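PDB 2AUW: hypothetical protein NE0471 from Nitrosomonas europaea, which is of unknown function but may bind DNA. Local coordinates for residues G96-R101 and T133-C138; N102-T107 and L139-T144. All coordinates share one frame; numbering follows the deposited sequence.

Contact 1 of 2, residues G96-R101 and T133-C138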
loop_
_atom_site.group_PDB
_atom_site.type_symbol
_atom_site.label_atom_id
_atom_site.label_comp_id
_atom_site.label_asym_id
_atom_site.label_seq_id
_atom_site.Cartn_x
_atom_site.Cartn_y
_atom_site.Cartn_z
ATOM N N GLY B 96 -8.477 8.121 13.696
ATOM C CA GLY B 96 -7.116 7.744 14.125
ATOM C C GLY B 96 -6.898 7.871 15.633
ATOM O O GLY B 96 -6.256 7.007 16.244
ATOM N N ASP B 97 -7.451 8.916 16.239
ATOM C CA ASP B 97 -7.410 9.102 17.701
ATOM C C ASP B 97 -8.139 7.962 18.422
ATOM O O ASP B 97 -7.646 7.448 19.428
ATOM C CB ASP B 97 -8.056 10.429 18.099
ATOM C CG ASP B 97 -7.189 11.647 17.771
ATOM O OD1 ASP B 97 -6.043 11.491 17.301
ATOM O OD2 ASP B 97 -7.671 12.770 17.995
ATOM N N TRP B 98 -9.306 7.560 17.899
ATOM C CA TRP B 98 -10.027 6.401 18.424
ATOM C C TRP B 98 -9.206 5.112 18.364
ATOM O O TRP B 98 -9.192 4.349 19.327
ATOM C CB TRP B 98 -11.394 6.234 17.728
ATOM C CG TRP B 98 -12.084 4.935 18.010
ATOM C CD1 TRP B 98 -12.884 4.631 19.080
ATOM C CD2 TRP B 98 -12.075 3.772 17.171
ATOM N NE1 TRP B 98 -13.343 3.330 18.970
ATOM C CE2 TRP B 98 -12.863 2.789 17.804
ATOM C CE3 TRP B 98 -11.464 3.472 15.936
ATOM C CZ2 TRP B 98 -13.062 1.520 17.253
ATOM C CZ3 TRP B 98 -11.653 2.193 15.386
ATOM C CH2 TRP B 98 -12.438 1.239 16.058
HETATM N N MSE B 99 -8.513 4.874 17.252
HETATM C CA MSE B 99 -7.602 3.728 17.157
HETATM C C MSE B 99 -6.449 3.828 18.175
HETATM O O MSE B 99 -6.171 2.876 18.933
HETATM C CB MSE B 99 -7.024 3.605 15.743
HETATM C CG MSE B 99 -8.054 3.213 14.651
HETATM SE SE MSE B 99 -7.157 3.037 12.910
HETATM C CE MSE B 99 -6.050 4.520 13.068
ATOM N N HIS B 100 -5.802 4.985 18.186
ATOM C CA HIS B 100 -4.668 5.224 19.067
ATOM C C HIS B 100 -5.014 5.019 20.548
ATOM O O HIS B 100 -4.357 4.225 21.245
ATOM C CB HIS B 100 -4.028 6.596 18.828
ATOM C CG HIS B 100 -2.688 6.729 19.490
ATOM N ND1 HIS B 100 -2.507 7.400 20.681
ATOM C CD2 HIS B 100 -1.477 6.213 19.163
ATOM C CE1 HIS B 100 -1.236 7.320 21.045
ATOM N NE2 HIS B 100 -0.592 6.597 20.146
ATOM N N ARG B 101 -6.054 5.690 21.021
ATOM C CA ARG B 101 -6.389 5.643 22.440
ATOM C C ARG B 101 -6.888 4.258 22.854
ATOM O O ARG B 101 -6.935 3.936 24.053
ATOM C CB ARG B 101 -7.408 6.715 22.803
ATOM C CG ARG B 101 -8.783 6.553 22.149
ATOM C CD ARG B 101 -9.659 7.732 22.519
ATOM N NE ARG B 101 -11.033 7.573 22.061
ATOM C CZ ARG B 101 -11.645 8.403 21.230
ATOM N NH1 ARG B 101 -12.892 8.170 20.876
ATOM N NH2 ARG B 101 -11.014 9.466 20.773
ATOM N N THR B 133 -22.541 6.583 10.572
ATOM C CA THR B 133 -22.767 5.230 11.127
ATOM C C THR B 133 -21.460 4.588 11.693
ATOM O O THR B 133 -21.461 3.950 12.753
ATOM C CB THR B 133 -23.364 4.299 10.057
ATOM O OG1 THR B 133 -24.385 4.994 9.303
ATOM C CG2 THR B 133 -23.948 3.083 10.702
ATOM N N ILE B 134 -20.351 4.778 10.980
ATOM C CA ILE B 134 -19.060 4.205 11.380
ATOM C C ILE B 134 -18.568 4.875 12.653
ATOM O O ILE B 134 -18.163 4.192 13.599
ATOM C CB ILE B 134 -18.007 4.306 10.221
ATOM C CG1 ILE B 134 -18.333 3.273 9.126
ATOM C CG2 ILE B 134 -16.546 4.120 10.748
ATOM C CD1 ILE B 134 -18.307 1.814 9.639
ATOM N N TRP B 135 -18.611 6.213 12.697
ATOM C CA TRP B 135 -18.204 6.908 13.918
ATOM C C TRP B 135 -19.057 6.557 15.152
ATOM O O TRP B 135 -18.529 6.341 16.241
ATOM C CB TRP B 135 -18.097 8.422 13.700
ATOM C CG TRP B 135 -17.540 9.115 14.907
ATOM C CD1 TRP B 135 -18.174 10.047 15.691
ATOM C CD2 TRP B 135 -16.260 8.882 15.512
ATOM N NE1 TRP B 135 -17.359 10.406 16.740
ATOM C CE2 TRP B 135 -16.174 9.727 16.642
ATOM C CE3 TRP B 135 -15.164 8.060 15.191
ATOM C CZ2 TRP B 135 -15.043 9.772 17.459
ATOM C CZ3 TRP B 135 -14.034 8.098 16.020
ATOM C CH2 TRP B 135 -13.985 8.966 17.134
ATOM N N LEU B 136 -20.372 6.465 14.977
ATOM C CA LEU B 136 -21.227 5.996 16.061
ATOM C C LEU B 136 -20.798 4.586 16.519
ATOM O O LEU B 136 -20.752 4.309 17.722
ATOM C CB LEU B 136 -22.694 6.022 15.612
ATOM C CG LEU B 136 -23.345 7.407 15.409
ATOM C CD1 LEU B 136 -24.735 7.209 14.821
ATOM C CD2 LEU B 136 -23.457 8.161 16.729
ATOM N N ALA B 137 -20.455 3.717 15.562
ATOM C CA ALA B 137 -19.939 2.382 15.874
ATOM C C ALA B 137 -18.648 2.432 16.677
ATOM O O ALA B 137 -18.516 1.654 17.628
ATOM C CB ALA B 137 -19.737 1.520 14.612
ATOM N N CYS B 138 -17.724 3.337 16.322
ATOM C CA CYS B 138 -16.483 3.527 17.112
ATOM C C CYS B 138 -16.817 3.837 18.570
ATOM O O CYS B 138 -16.294 3.182 19.475
ATOM C CB CYS B 138 -15.549 4.604 16.525
ATOM S SG CYS B 138 -14.959 4.258 14.838
#
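The indole of W98 meets C138 flat-on, and W135 closes in from the N-terminal side of the same helix. C138 CB sits 3.4 Å from the centroid of the W98 five-membered ring, a CH-pi contact over the face. C138 SG takes the six-membered ring, 3.7 Å from its centroid and also over the face, a sulfur-aromatic contact. One cysteine thus spans both rings of the indole. W98 reaches it because CG stands anti to the backbone N (chi1 169°), carrying the ring out from helix 92-101. W98 NE1 then lies 3.0 Å from C138 O.

W135 starts away from the other helix, but its long indole turns back: CZ3 comes 3.7 Å from W98 CB, which lies at the edge of the W135 ring. The two tryptophan planes are 78° apart and meet obliquely. R101 NH1 approaches W135 CH2 at 4.0 Å, while R101 NE is bound by E142. The axes of segments 96-101 and 133-138 approach to 11.4 Å, with their directions 21° apart, a separation bridged by these large aromatic side chains. F95, A109 and L113 also pack on W98. W98 and C138 are buried, whereas W135 and R101 carry the contact out to the surface; over the W98 face its chemistry is apolar and sulfur-aromatic.

Contact 2 of 2, residues N102-T107 and L139-T144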
loop_
_atom_site.group_PDB
_atom_site.type_symbol
_atom_site.label_atom_id
_atom_site.label_comp_id
_atom_site.label_asym_id
_atom_site.label_seq_id
_atom_site.Cartn_x
_atom_site.Cartn_y
_atom_site.Cartn_z
ATOM N N ASN B 102 -7.269 3.440 21.874
ATOM C CA ASN B 102 -7.646 2.065 22.167
ATOM C C ASN B 102 -6.620 1.034 21.778
ATOM O O ASN B 102 -6.903 -0.162 21.812
ATOM C CB ASN B 102 -9.014 1.734 21.574
ATOM C CG ASN B 102 -10.098 2.503 22.239
ATOM O OD1 ASN B 102 -10.411 2.261 23.397
ATOM N ND2 ASN B 102 -10.657 3.466 21.535
ATOM N N ASN B 103 -5.420 1.500 21.426
ATOM C CA ASN B 103 -4.309 0.655 20.965
ATOM C C ASN B 103 -4.640 -0.345 19.856
ATOM O O ASN B 103 -4.137 -1.481 19.833
ATOM C CB ASN B 103 -3.626 -0.050 22.148
ATOM C CG ASN B 103 -2.427 0.695 22.628
ATOM O OD1 ASN B 103 -2.473 1.388 23.640
ATOM N ND2 ASN B 103 -1.341 0.589 21.881
ATOM N N LEU B 104 -5.484 0.097 18.931
ATOM C CA LEU B 104 -5.979 -0.751 17.848
ATOM C C LEU B 104 -5.060 -0.704 16.642
ATOM O O LEU B 104 -4.494 0.341 16.347
ATOM C CB LEU B 104 -7.389 -0.301 17.420
ATOM C CG LEU B 104 -8.496 -0.312 18.481
ATOM C CD1 LEU B 104 -9.844 -0.028 17.851
ATOM C CD2 LEU B 104 -8.548 -1.619 19.215
ATOM N N SER B 105 -4.912 -1.843 15.962
ATOM C CA SER B 105 -4.276 -1.938 14.650
ATOM C C SER B 105 -5.364 -2.023 13.568
ATOM O O SER B 105 -6.553 -2.065 13.900
ATOM C CB SER B 105 -3.438 -3.224 14.570
ATOM O OG SER B 105 -4.262 -4.382 14.602
ATOM N N LEU B 106 -4.965 -2.093 12.299
ATOM C CA LEU B 106 -5.911 -2.366 11.211
ATOM C C LEU B 106 -6.753 -3.615 11.522
ATOM O O LEU B 106 -7.973 -3.601 11.352
ATOM C CB LEU B 106 -5.193 -2.560 9.877
ATOM C CG LEU B 106 -4.498 -1.351 9.240
ATOM C CD1 LEU B 106 -4.025 -1.736 7.842
ATOM C CD2 LEU B 106 -5.409 -0.083 9.188
ATOM N N THR B 107 -6.087 -4.680 11.985
ATOM C CA THR B 107 -6.770 -5.933 12.349
ATOM C C THR B 107 -7.791 -5.763 13.461
ATOM O O THR B 107 -8.948 -6.104 13.268
ATOM C CB THR B 107 -5.752 -7.065 12.708
ATOM O OG1 THR B 107 -4.965 -7.351 11.550
ATOM C CG2 THR B 107 -6.492 -8.337 13.127
ATOM N N LEU B 139 -17.732 4.790 18.772
ATOM C CA LEU B 139 -18.140 5.219 20.107
ATOM C C LEU B 139 -18.905 4.125 20.868
ATOM O O LEU B 139 -18.705 3.943 22.066
ATOM C CB LEU B 139 -18.944 6.534 20.050
ATOM C CG LEU B 139 -18.179 7.759 19.533
ATOM C CD1 LEU B 139 -19.072 8.998 19.480
ATOM C CD2 LEU B 139 -16.929 8.016 20.352
ATOM N N GLY B 140 -19.747 3.374 20.169
ATOM C CA GLY B 140 -20.460 2.255 20.772
ATOM C C GLY B 140 -19.540 1.136 21.207
ATOM O O GLY B 140 -19.723 0.557 22.283
ATOM N N TRP B 141 -18.552 0.825 20.368
ATOM C CA TRP B 141 -17.563 -0.172 20.733
ATOM C C TRP B 141 -16.792 0.284 21.976
ATOM O O TRP B 141 -16.547 -0.503 22.890
ATOM C CB TRP B 141 -16.609 -0.449 19.578
ATOM C CG TRP B 141 -15.559 -1.471 19.921
ATOM C CD1 TRP B 141 -15.645 -2.829 19.774
ATOM C CD2 TRP B 141 -14.256 -1.202 20.456
ATOM N NE1 TRP B 141 -14.478 -3.430 20.215
ATOM C CE2 TRP B 141 -13.606 -2.451 20.626
ATOM C CE3 TRP B 141 -13.579 -0.021 20.825
ATOM C CZ2 TRP B 141 -12.293 -2.557 21.131
ATOM C CZ3 TRP B 141 -12.280 -0.126 21.335
ATOM C CH2 TRP B 141 -11.651 -1.399 21.483
ATOM N N GLU B 142 -16.416 1.555 22.013
ATOM C CA GLU B 142 -15.721 2.113 23.190
ATOM C C GLU B 142 -16.541 2.040 24.467
ATOM O O GLU B 142 -15.985 1.877 25.554
ATOM C CB GLU B 142 -15.334 3.566 22.946
ATOM C CG GLU B 142 -13.973 3.734 22.376
ATOM C CD GLU B 142 -13.465 5.147 22.530
ATOM O OE1 GLU B 142 -14.253 6.094 22.346
ATOM O OE2 GLU B 142 -12.264 5.302 22.809
ATOM N N ALA B 143 -17.858 2.164 24.334
ATOM C CA ALA B 143 -18.771 2.172 25.475
ATOM C C ALA B 143 -19.019 0.791 26.060
ATOM O O ALA B 143 -19.425 0.667 27.208
ATOM C CB ALA B 143 -20.091 2.791 25.081
ATOM N N THR B 144 -18.789 -0.243 25.260
ATOM C CA THR B 144 -19.114 -1.616 25.642
ATOM C C THR B 144 -17.832 -2.442 25.740
ATOM O O THR B 144 -17.763 -3.377 26.531
ATOM C CB THR B 144 -20.019 -2.276 24.592
ATOM O OG1 THR B 144 -19.413 -2.121 23.301
ATOM C CG2 THR B 144 -21.397 -1.620 24.585
#
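The indole of W141 presents its rim to N102 and one face to L104: N102 CG lies in the ring plane beside W141 CZ3, at 3.5 Å, and L104 CD1 stands over the face. Both partners belong to a turn that carries a Schellman motif closing helix 92-101: N103, with positive phi, is its C-prime residue, L104 N pairs with M99 O and N103 N with H100 O. The N102 amide is nearly perpendicular to the indole, so it meets the ring edge without stacking. L104 makes its nearest approach through CD2, 3.8 Å from W141 CH2. W141 CG is anti to the backbone N (chi1 179°), which sends the ring from helix 132-144 toward this turn.

S105 is the N-cap of helix 106-113. Its OG caps a backbone N in the first turn and T108 OG1 bonds to S105 N, consistent with a capping box. The short link is thus defined by a helix-ending and a helix-starting motif, with N102 and L104 facing W141 between them. The touching residues are all partly exposed: this surface contact joins the turn to the C-terminal half of helix 132-144.

Its polar part is one nearly straight hydrogen bond, N102 ND2 to E142 OE2, 2.8 Å with an N-H...O angle of 165°. The acceptor is met from above the carboxylate plane, 36° out of it, whereas E142 OE2 lies close to the N102 amide plane. OE2 also takes the salt bridge from R101 NE, and N102 ND2 is shared between E142 OE2 and W98 O.

In the fold
The two contacts are neighbours, their centres about 6 Å apart, and both use helix 132-144. Along the chain their segments alternate: 96-101 and 102-107 come first, then 133-138 and 139-144, so the end of helix 92-101 and its following turn dock in sequence along successive turns of the later helix. W98 ties contact 1 to contact 2, its CH2 packing 3.4 Å from L104 CD1 and its NE1 3.5 Å from E142 CG. Helix 106-113 starts within 102-107 and helix 117-124 follows before 132-144, consistent with a helix-turn-helix unit. The contacts place helix 132-144 against helix 92-101 and the turn after it, within the helical C-terminal part, separate from the three-stranded antiparallel sheet of residues 11-35.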